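Local coordinates for melanin biosynthesis protein TyrA, putative (PDB 2IIZ) that binds heme b and probably acts as a peroxidase of the dye-decolorizing (DyP) type, at residues Y180-K185 with G296-A301. Numbering follows the deposited sequence.
Sequences YIHVQK and GSSFFA
Ile-181 and Val-183 pair with Phe-299 and Ser-297 in an antiparallel beta ladder, buried near the centre of the chain, where strands 179-188 and 291-301 lie side by side in the large sheet. Two reciprocal pairs of backbone hydrogen bonds establish the register. In the first, Ile-181 N donates to Phe-299 O (3.0 Å) almost straight at 172°, though from well above the carbonyl plane, and Phe-299 N returns a bond to Ile-181 O (2.8 Å). In the second, Val-183 and Ser-297 exchange N-H···O bonds, both lying in the carbonyl planes.

Side chains alternate across the sheet. On one face the edge of Phe-300 stands on the ring of Tyr-180 in a T-shaped stack, planes at 69° and centroids 4.8 Å apart; CE1 of Phe-300 sits over the ring centre. The two form a non-hydrogen-bonded pair, and a chi1 of -165° sets the Phe-300 ring beside its own carbonyl carbon, from where its edge reaches the tyrosine. Tyr-180 OH accepts a hydrogen bond from Met-82 N, so replacing this tyrosine with alanine would probably leave the Phe-300 edge without its aromatic face and that amide without its acceptor. Farther along this face, Ser-298 OG lies 3.3 Å from His-182 NE2, while its hydrogen bond goes to Lys-84 O.

On the other face, Val-183 CG2 meets the edge of the Phe-299 ring at CE2 (3.6 Å), while Ile-181 CD1 presses tightly on Ala-301 CB (3.5 Å). Ile-181, Phe-299 and Ala-301 also touch strand 61-67. Just past the ladder, Gln-184 touches the heme, so strand 179-188 runs from this pairing to the cofactor pocket in the ferredoxin-like beta-sheet framework of DyP-type peroxidases.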
loop_
_atom_site.group_PDB
_atom_site.type_symbol
_atom_site.label_atom_id
_atom_site.label_comp_id
_atom_site.label_asym_id
_atom_site.label_seq_id
_atom_site.Cartn_x
_atom_site.Cartn_y
_atom_site.Cartn_z
ATOM N N TYR A 180 -7.430 -19.630 17.571
ATOM C CA TYR A 180 -6.254 -19.034 18.218
ATOM C C TYR A 180 -5.329 -18.460 17.153
ATOM O O TYR A 180 -4.890 -19.169 16.236
ATOM C CB TYR A 180 -5.515 -20.043 19.098
ATOM C CG TYR A 180 -6.273 -20.454 20.353
ATOM C CD1 TYR A 180 -6.239 -19.675 21.504
ATOM C CD2 TYR A 180 -7.022 -21.626 20.386
ATOM C CE1 TYR A 180 -6.943 -20.060 22.666
ATOM C CE2 TYR A 180 -7.718 -22.013 21.526
ATOM C CZ TYR A 180 -7.682 -21.233 22.664
ATOM O OH TYR A 180 -8.384 -21.641 23.797
ATOM N N ILE A 181 -5.031 -17.173 17.277
ATOM C CA ILE A 181 -4.317 -16.465 16.229
ATOM C C ILE A 181 -2.969 -15.938 16.710
ATOM O O ILE A 181 -2.863 -15.405 17.796
ATOM C CB ILE A 181 -5.217 -15.342 15.668
ATOM C CG1 ILE A 181 -6.497 -16.003 15.127
ATOM C CG2 ILE A 181 -4.489 -14.514 14.598
ATOM C CD1 ILE A 181 -7.376 -15.126 14.329
ATOM N N HIS A 182 -1.936 -16.099 15.889
ATOM C CA HIS A 182 -0.618 -15.558 16.198
ATOM C C HIS A 182 -0.098 -14.830 14.966
ATOM O O HIS A 182 -0.243 -15.312 13.834
ATOM C CB HIS A 182 0.357 -16.655 16.580
ATOM C CG HIS A 182 0.021 -17.347 17.869
ATOM N ND1 HIS A 182 -0.701 -18.517 17.916
ATOM C CD2 HIS A 182 0.307 -17.031 19.154
ATOM C CE1 HIS A 182 -0.847 -18.895 19.176
ATOM N NE2 HIS A 182 -0.245 -18.010 19.948
ATOM N N VAL A 183 0.509 -13.673 15.195
ATOM C CA VAL A 183 0.945 -12.818 14.117
ATOM C C VAL A 183 2.422 -12.475 14.354
ATOM O O VAL A 183 2.808 -12.044 15.460
ATOM C CB VAL A 183 0.066 -11.565 14.081
ATOM C CG1 VAL A 183 0.429 -10.665 12.923
ATOM C CG2 VAL A 183 -1.412 -11.964 14.019
ATOM N N GLN A 184 3.239 -12.682 13.321
ATOM C CA GLN A 184 4.641 -12.278 13.342
ATOM C C GLN A 184 4.890 -11.449 12.103
ATOM O O GLN A 184 4.687 -11.929 10.998
ATOM C CB GLN A 184 5.573 -13.492 13.311
ATOM C CG GLN A 184 5.514 -14.398 14.533
ATOM C CD GLN A 184 6.734 -15.318 14.611
ATOM O OE1 GLN A 184 6.759 -16.386 13.990
ATOM N NE2 GLN A 184 7.754 -14.897 15.366
ATOM N N LYS A 185 5.324 -10.209 12.284
ATOM C CA LYS A 185 5.749 -9.390 11.156
ATOM C C LYS A 185 7.213 -9.708 10.872
ATOM O O LYS A 185 8.095 -9.291 11.637
ATOM C CB LYS A 185 5.605 -7.890 11.451
ATOM C CG LYS A 185 5.891 -7.006 10.208
ATOM C CD LYS A 185 5.636 -5.530 10.460
ATOM C CE LYS A 185 6.812 -4.851 11.142
ATOM N NZ LYS A 185 6.616 -3.372 11.246
ATOM N N GLY A 296 5.451 -10.100 17.717
ATOM C CA GLY A 296 4.886 -11.412 18.059
ATOM C C GLY A 296 3.683 -11.274 18.969
ATOM O O GLY A 296 3.843 -10.949 20.138
ATOM N N SER A 297 2.487 -11.530 18.428
ATOM C CA SER A 297 1.226 -11.205 19.091
ATOM C C SER A 297 0.312 -12.424 19.154
ATOM O O SER A 297 0.133 -13.109 18.138
ATOM C CB SER A 297 0.488 -10.107 18.317
ATOM O OG SER A 297 1.297 -8.977 18.022
ATOM N N SER A 298 -0.263 -12.688 20.338
ATOM C CA SER A 298 -1.291 -13.716 20.498
ATOM C C SER A 298 -2.676 -13.065 20.589
ATOM O O SER A 298 -2.845 -12.061 21.298
ATOM C CB SER A 298 -1.031 -14.558 21.756
ATOM O OG SER A 298 -1.793 -15.758 21.741
ATOM N N PHE A 299 -3.651 -13.637 19.871
ATOM C CA PHE A 299 -5.041 -13.165 19.879
ATOM C C PHE A 299 -6.005 -14.352 19.949
ATOM O O PHE A 299 -5.622 -15.507 19.730
ATOM C CB PHE A 299 -5.406 -12.392 18.601
ATOM C CG PHE A 299 -4.484 -11.259 18.243
ATOM C CD1 PHE A 299 -4.675 -9.990 18.772
ATOM C CD2 PHE A 299 -3.438 -11.456 17.355
ATOM C CE1 PHE A 299 -3.825 -8.936 18.433
ATOM C CE2 PHE A 299 -2.586 -10.410 17.005
ATOM C CZ PHE A 299 -2.781 -9.145 17.546
ATOM N N PHE A 300 -7.264 -14.056 20.251
ATOM C CA PHE A 300 -8.368 -15.000 20.021
ATOM C C PHE A 300 -9.409 -14.264 19.192
ATOM O O PHE A 300 -9.805 -13.148 19.521
ATOM C CB PHE A 300 -8.983 -15.525 21.330
ATOM C CG PHE A 300 -9.867 -16.758 21.154
ATOM C CD1 PHE A 300 -9.310 -18.022 21.022
ATOM C CD2 PHE A 300 -11.244 -16.647 21.125
ATOM C CE1 PHE A 300 -10.113 -19.145 20.861
ATOM C CE2 PHE A 300 -12.051 -17.762 20.962
ATOM C CZ PHE A 300 -11.485 -19.011 20.833
ATOM N N ALA A 301 -9.829 -14.913 18.110
ATOM C CA ALA A 301 -10.889 -14.436 17.245
ATOM C C ALA A 301 -12.124 -15.275 17.549
ATOM O O ALA A 301 -12.234 -16.417 17.095
ATOM C CB ALA A 301 -10.495 -14.594 15.791
#